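Local coordinates for protein Cyp101j2 (Sphingobium yanoikuyae, PDB 5KYO) that is a haem-dependent cytochrome P450 monooxygenase that probably hydroxylates 1,8-cineole by inserting one oxygen atom into a carbon-hydrogen bond, at residues Ile149-Val152 / Val153-Ala157; Phe283-Leu286 / Ala287-Ala291. All coordinates share one frame; numbering follows the deposited sequence. Where two conformers were deposited one is given.

Interaction 1 (Ile149-Val152 / Val153-Ala157)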
ATOM      1  N   ILE A 149      10.355  16.557   5.964  1.00 18.56           N
ATOM      2  CA  ILE A 149      10.161  15.195   6.442  1.00 20.55           C
ATOM      3  C   ILE A 149      11.424  14.370   6.173  1.00 21.50           C
ATOM      4  O   ILE A 149      11.701  13.407   6.886  1.00 15.26           O
ATOM      5  CB  ILE A 149       8.913  14.560   5.801  1.00 27.38           C
ATOM      6  CG1 ILE A 149       7.680  15.400   6.155  1.00 25.81           C
ATOM      7  CG2 ILE A 149       8.713  13.112   6.243  1.00 30.91           C
ATOM      8  CD1 ILE A 149       7.577  15.770   7.637  1.00 20.81           C
ATOM      9  N   GLU A 150      12.208  14.767   5.171  1.00 16.84           N
ATOM     10  CA  GLU A 150      13.400  14.001   4.832  1.00 19.64           C
ATOM     11  C   GLU A 150      14.354  13.845   6.025  1.00 20.80           C
ATOM     12  O   GLU A 150      14.853  12.746   6.277  1.00 22.00           O
ATOM     13  CB  GLU A 150      14.146  14.615   3.637  1.00 18.36           C
ATOM     14  CG  GLU A 150      15.283  13.670   3.161  1.00 23.23           C
ATOM     15  CD  GLU A 150      15.878  14.032   1.817  1.00 41.16           C
ATOM     16  OE1 GLU A 150      15.528  15.094   1.262  1.00 47.55           O
ATOM     17  OE2 GLU A 150      16.707  13.243   1.313  1.00 51.27           O
ATOM     18  N   GLN A 151      14.605  14.925   6.764  1.00 20.11           N
ATOM     19  CA  GLN A 151      15.497  14.851   7.917  1.00 21.78           C
ATOM     20  C   GLN A 151      14.849  14.075   9.059  1.00 19.87           C
ATOM     21  O   GLN A 151      15.524  13.433   9.851  1.00 19.62           O
ATOM     22  CB  GLN A 151      15.892  16.257   8.388  1.00 26.34           C
ATOM     23  CG  GLN A 151      17.074  16.278   9.352  1.00 29.95           C
ATOM     24  CD  GLN A 151      18.289  15.543   8.804  1.00 35.66           C
ATOM     25  OE1 GLN A 151      18.861  15.944   7.792  1.00 35.50           O
ATOM     26  NE2 GLN A 151      18.696  14.473   9.482  1.00 35.76           N
ATOM     27  N   VAL A 152      13.526  14.137   9.143  1.00 18.68           N
ATOM     28  CA  VAL A 152      12.810  13.312  10.113  1.00 16.35           C
ATOM     29  C   VAL A 152      12.998  11.802   9.841  1.00 20.46           C
ATOM     30  O   VAL A 152      13.243  11.018  10.772  1.00 16.21           O
ATOM     31  CB  VAL A 152      11.308  13.673  10.122  1.00 17.20           C
ATOM     32  CG1 VAL A 152      10.516  12.651  10.874  1.00 18.28           C
ATOM     33  CG2 VAL A 152      11.118  15.066  10.744  1.00 23.91           C
ATOM     34  N   VAL A 153      12.908  11.401   8.578  1.00 15.24           N
ATOM     35  CA  VAL A 153      13.082   9.993   8.239  1.00 16.98           C
ATOM     36  C   VAL A 153      14.547   9.636   8.491  1.00 21.83           C
ATOM     37  O   VAL A 153      14.843   8.594   9.047  1.00 14.01           O
ATOM     38  CB  VAL A 153      12.691   9.667   6.777  1.00 17.80           C
ATOM     39  CG1 VAL A 153      12.837   8.162   6.504  1.00 14.94           C
ATOM     40  CG2 VAL A 153      11.264  10.086   6.496  1.00 19.15           C
ATOM     41  N   THR A 154      15.456  10.542   8.145  1.00 15.75           N
ATOM     42  CA  THR A 154      16.881  10.272   8.321  1.00 20.19           C
ATOM     43  C   THR A 154      17.243  10.018   9.783  1.00 18.75           C
ATOM     44  O   THR A 154      17.900   9.047  10.103  1.00 13.96           O
ATOM     45  CB  THR A 154      17.723  11.424   7.775  1.00 14.74           C
ATOM     46  OG1 THR A 154      17.538  11.504   6.357  1.00 19.66           O
ATOM     47  CG2 THR A 154      19.209  11.215   8.086  1.00 20.20           C
ATOM     48  N   ASP A 155      16.803  10.894  10.677  1.00 14.77           N
ATOM     49  CA  ASP A 155      17.163  10.758  12.088  1.00 15.39           C
ATOM     50  C   ASP A 155      16.568   9.514  12.712  1.00 17.98           C
ATOM     51  O   ASP A 155      17.184   8.896  13.577  1.00 17.29           O
ATOM     52  CB  ASP A 155      16.705  11.997  12.888  1.00 19.51           C
ATOM     53  CG  ASP A 155      17.446  13.252  12.484  1.00 29.78           C
ATOM     54  OD1 ASP A 155      18.520  13.136  11.854  1.00 33.36           O
ATOM     55  OD2 ASP A 155      16.957  14.354  12.806  1.00 34.75           O
ATOM     56  N   LEU A 156      15.350   9.168  12.297  1.00 20.88           N
ATOM     57  CA  LEU A 156      14.669   7.981  12.815  1.00 18.68           C
ATOM     58  C   LEU A 156      15.342   6.677  12.356  1.00 13.90           C
ATOM     59  O   LEU A 156      15.628   5.811  13.171  1.00 17.78           O
ATOM     60  CB  LEU A 156      13.212   7.986  12.392  1.00 16.63           C
ATOM     61  CG  LEU A 156      12.345   6.874  12.981  1.00 33.08           C
ATOM     62  CD1 LEU A 156      12.556   6.761  14.491  1.00 32.68           C
ATOM     63  CD2 LEU A 156      10.878   7.132  12.650  1.00 31.51           C
ATOM     64  N   ALA A 157      15.571   6.564  11.049  1.00 13.92           N
ATOM     65  CA  ALA A 157      16.312   5.449  10.472  1.00 13.92           C
ATOM     66  C   ALA A 157      17.643   5.271  11.154  1.00 13.89           C
ATOM     67  O   ALA A 157      17.993   4.175  11.553  1.00 13.86           O
ATOM     68  CB  ALA A 157      16.513   5.663   8.984  1.00 18.16           C
TER
HETATM   69  O   HOH W   1      18.292  14.302   5.751  1.00 32.91           O
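Gln151 and Asp155 meet through two different torsion choices: the glutamine sends CG away from its backbone N (chi1 -166°) and then bends at chi2 (53°), turning its amide toward the next turn, while the aspartate keeps CG beside its own N. The result is an i to i+4 side-chain bridge near the start of helix 149-164. Gln151 NE2 donates to Asp155 OD1 at 2.7 Å, a short but bent bond. The acceptor lies close to the amide plane, whereas the donor comes in from above the carboxylate, the two planes being 40° apart. Thr154 fits alongside this bridge, its CG2 lying 3.6 Å from Gln151 NE2.

The other branch of Thr154 turns back along the helix. OG1 sits beside the residue's own N and donates to Glu150 O at 3.0 Å; Thr154 N donates to the same oxygen, so two bonds grip Glu150 O from opposite faces of its carbonyl plane. The hydroxyl thereby returns to the backbone of the preceding turn, and its rotation is likely to be restricted. On another flank of the helix, Ile149 and Val153 lay their CG2 methyls against each other at 4.0 Å, and both side chains also touch Ile184 of helix 181-188. Thr154 packs on Val391 and Glu395 of helix 382-399, which Ile149 also reaches at Leu384, so this part of the helix touches both 181-188 and 382-399 in the P450 fold. Backbone bonds from Val153 N to Ile149 O and from Leu156 N to Val152 O continue the helical pattern. A water completes the polar flank, donating to both Gln151 OE1 (2.7 Å) and Thr154 OG1 (3.0 Å).

Interaction 2 (Phe283-Leu286 / Ala287-Ala291)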
ATOM      1  N   PHE A 283      14.081  -5.314   1.546  1.00 14.60           N
ATOM      2  CA  PHE A 283      15.226  -5.823   2.303  1.00 19.00           C
ATOM      3  C   PHE A 283      15.358  -7.351   2.353  1.00 14.00           C
ATOM      4  O   PHE A 283      16.485  -7.851   2.443  1.00 14.64           O
ATOM      5  CB  PHE A 283      15.231  -5.228   3.717  1.00 14.58           C
ATOM      6  CG  PHE A 283      15.872  -3.870   3.756  1.00 13.98           C
ATOM      7  CD1 PHE A 283      15.122  -2.742   3.461  1.00 14.01           C
ATOM      8  CD2 PHE A 283      17.233  -3.734   3.992  1.00 15.64           C
ATOM      9  CE1 PHE A 283      15.701  -1.478   3.455  1.00 20.12           C
ATOM     10  CE2 PHE A 283      17.831  -2.474   3.987  1.00 13.97           C
ATOM     11  CZ  PHE A 283      17.062  -1.345   3.719  1.00 21.61           C
ATOM     12  N   SER A 284      14.262  -8.103   2.274  0.83 14.01           N
ATOM     13  CA  SER A 284      14.425  -9.563   2.151  0.83 16.09           C
ATOM     14  C   SER A 284      15.048  -9.890   0.806  0.83 16.28           C
ATOM     15  O   SER A 284      15.832 -10.840   0.693  0.83 19.42           O
ATOM     16  CB  SER A 284      13.097 -10.340   2.335  0.83 15.92           C
ATOM     17  OG  SER A 284      12.098  -9.987   1.386  0.83 14.05           O
ATOM     18  N   HIS A 285      14.708  -9.114  -0.216  1.00 14.07           N
ATOM     19  CA  HIS A 285      15.316  -9.326  -1.520  1.00 18.16           C
ATOM     20  C   HIS A 285      16.821  -9.043  -1.523  1.00 18.43           C
ATOM     21  O   HIS A 285      17.635  -9.844  -2.018  1.00 14.86           O
ATOM     22  CB  HIS A 285      14.653  -8.469  -2.589  1.00 14.15           C
ATOM     23  CG  HIS A 285      15.223  -8.716  -3.949  1.00 17.61           C
ATOM     24  ND1 HIS A 285      14.992  -9.884  -4.647  1.00 19.41           N
ATOM     25  CD2 HIS A 285      16.060  -7.977  -4.714  1.00 16.23           C
ATOM     26  CE1 HIS A 285      15.654  -9.846  -5.793  1.00 17.76           C
ATOM     27  NE2 HIS A 285      16.309  -8.701  -5.859  1.00 26.84           N
ATOM     28  N   LEU A 286      17.185  -7.886  -0.984  1.00 14.08           N
ATOM     29  CA  LEU A 286      18.572  -7.505  -0.857  1.00 14.06           C
ATOM     30  C   LEU A 286      19.324  -8.577  -0.103  1.00 14.03           C
ATOM     31  O   LEU A 286      20.493  -8.871  -0.404  1.00 17.58           O
ATOM     32  CB  LEU A 286      18.694  -6.153  -0.136  1.00 14.05           C
ATOM     33  CG  LEU A 286      18.277  -4.904  -0.915  1.00 14.09           C
ATOM     34  CD1 LEU A 286      18.116  -3.684  -0.008  1.00 14.07           C
ATOM     35  CD2 LEU A 286      19.302  -4.641  -2.044  1.00 17.25           C
ATOM     36  N   ALA A 287      18.661  -9.158   0.885  1.00 14.00           N
ATOM     37  CA  ALA A 287      19.280 -10.187   1.704  1.00 13.97           C
ATOM     38  C   ALA A 287      19.635 -11.428   0.873  1.00 20.23           C
ATOM     39  O   ALA A 287      20.624 -12.121   1.146  1.00 20.99           O
ATOM     40  CB  ALA A 287      18.357 -10.556   2.853  1.00 13.94           C
ATOM     41  N   LYS A 288      18.826 -11.707  -0.144  1.00 21.58           N
ATOM     42  CA  LYS A 288      19.039 -12.892  -0.979  1.00 14.04           C
ATOM     43  C   LYS A 288      19.878 -12.631  -2.228  1.00 22.04           C
ATOM     44  O   LYS A 288      20.641 -13.499  -2.681  1.00 21.99           O
ATOM     45  CB  LYS A 288      17.696 -13.479  -1.409  1.00 15.50           C
ATOM     46  CG  LYS A 288      16.892 -14.084  -0.277  1.00 21.76           C
ATOM     47  CD  LYS A 288      17.493 -15.393   0.193  1.00 23.42           C
ATOM     48  CE  LYS A 288      16.584 -16.064   1.199  1.00 28.26           C
ATOM     49  NZ  LYS A 288      17.053 -17.404   1.631  1.00 29.95           N
ATOM     50  N   ASP A 289      19.727 -11.445  -2.795  1.00 19.12           N
ATOM     51  CA  ASP A 289      20.349 -11.094  -4.075  1.00 21.22           C
ATOM     52  C   ASP A 289      21.718 -10.470  -3.772  1.00 16.87           C
ATOM     53  O   ASP A 289      21.854  -9.256  -3.690  1.00 14.17           O
ATOM     54  CB  ASP A 289      19.406 -10.140  -4.853  1.00 14.50           C
ATOM     55  CG  ASP A 289      19.880  -9.837  -6.264  1.00 19.94           C
ATOM     56  OD1 ASP A 289      21.073 -10.072  -6.567  1.00 26.67           O
ATOM     57  OD2 ASP A 289      19.059  -9.340  -7.076  1.00 17.80           O
ATOM     58  N   HIS A 290      22.731 -11.300  -3.545  1.00 19.34           N
ATOM     59  CA  HIS A 290      23.997 -10.742  -3.083  1.00 15.98           C
ATOM     60  C   HIS A 290      24.658  -9.908  -4.169  1.00 14.11           C
ATOM     61  O   HIS A 290      25.316  -8.939  -3.859  1.00 14.11           O
ATOM     62  CB  HIS A 290      24.950 -11.833  -2.583  1.00 20.88           C
ATOM     63  CG  HIS A 290      25.118 -12.984  -3.516  0.50 21.11           C
ATOM     64  ND1 HIS A 290      24.209 -14.017  -3.593  0.50 18.84           N
ATOM     65  CD2 HIS A 290      26.116 -13.290  -4.377  0.50 21.30           C
ATOM     66  CE1 HIS A 290      24.632 -14.902  -4.480  0.50 21.64           C
ATOM     67  NE2 HIS A 290      25.785 -14.482  -4.970  0.50 18.84           N
ATOM     68  N   ALA A 291      24.441 -10.251  -5.436  1.00 20.52           N
ATOM     69  CA  ALA A 291      24.960  -9.433  -6.538  1.00 21.31           C
ATOM     70  C   ALA A 291      24.488  -7.989  -6.431  1.00 22.77           C
ATOM     71  O   ALA A 291      25.279  -7.055  -6.552  1.00 17.18           O
ATOM     72  CB  ALA A 291      24.546 -10.019  -7.874  1.00 22.46           C
TER
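His285 and Asp289 run alongside each other in the same direction, with the imidazole and carboxylate planes almost perpendicular (87° apart). Asp289 CB rides over one face of the ring in a CH-pi contact, 3.9 Å from the ring centroid and displaced toward the rim. The carboxylate reaches NE2 from the same side of the ring as CB, and His285 NE2 gives a weak, strongly bent hydrogen bond to Asp289 OD2 at 3.1 Å. In both residues CG stands anti to the backbone N (chi1 -177° for His285, -173° for Asp289), which sets the two groups alongside.

The pair marks the junction of helix 273-288 with helix 290-298. Asp289, the centre of an inverse gamma turn, leaves helical geometry and serves as N-cap of the second helix, its OD1 accepting from Leu292 N. An alanine in place of His285 would probably leave Asp289 OD2 without its imidazole mate and strip the cover from Asp289 CB, though the cap through OD1 need not be lost.

At the end of the first helix, His285 O takes two donors: Asp289 N, at 2.7 Å, approaches nearly head-on, and Lys288 N, at 2.9 Å, comes from well above the carbonyl plane. Lys288 carries its chain away from this turn, NZ forming a salt bridge with Asp408 and a hydrogen bond to Ala409 O. Ala287 CB lies 3.3 Å from both Phe283 O and Ser284 O.

In the fold
Interaction 1 comes first along the chain, near the start of helix 149-164; interaction 2 follows more than a hundred residues later, where helix 273-288 gives way to helix 290-298. Their centres are 24 Å apart and their nearest atoms about 9 Å, without touching. Their centres lie 20 and 21 Å from the centre of the chain. Helix 382-399 is common to both: Ile149, Glu150 and Thr154 touch it from one contact, Phe283 and Leu286 from the other. The two thus meet different places on one helix of the P450 fold; the haem lies about 9 Å from the side chain of Ile149 and about 12 Å from that of Phe283.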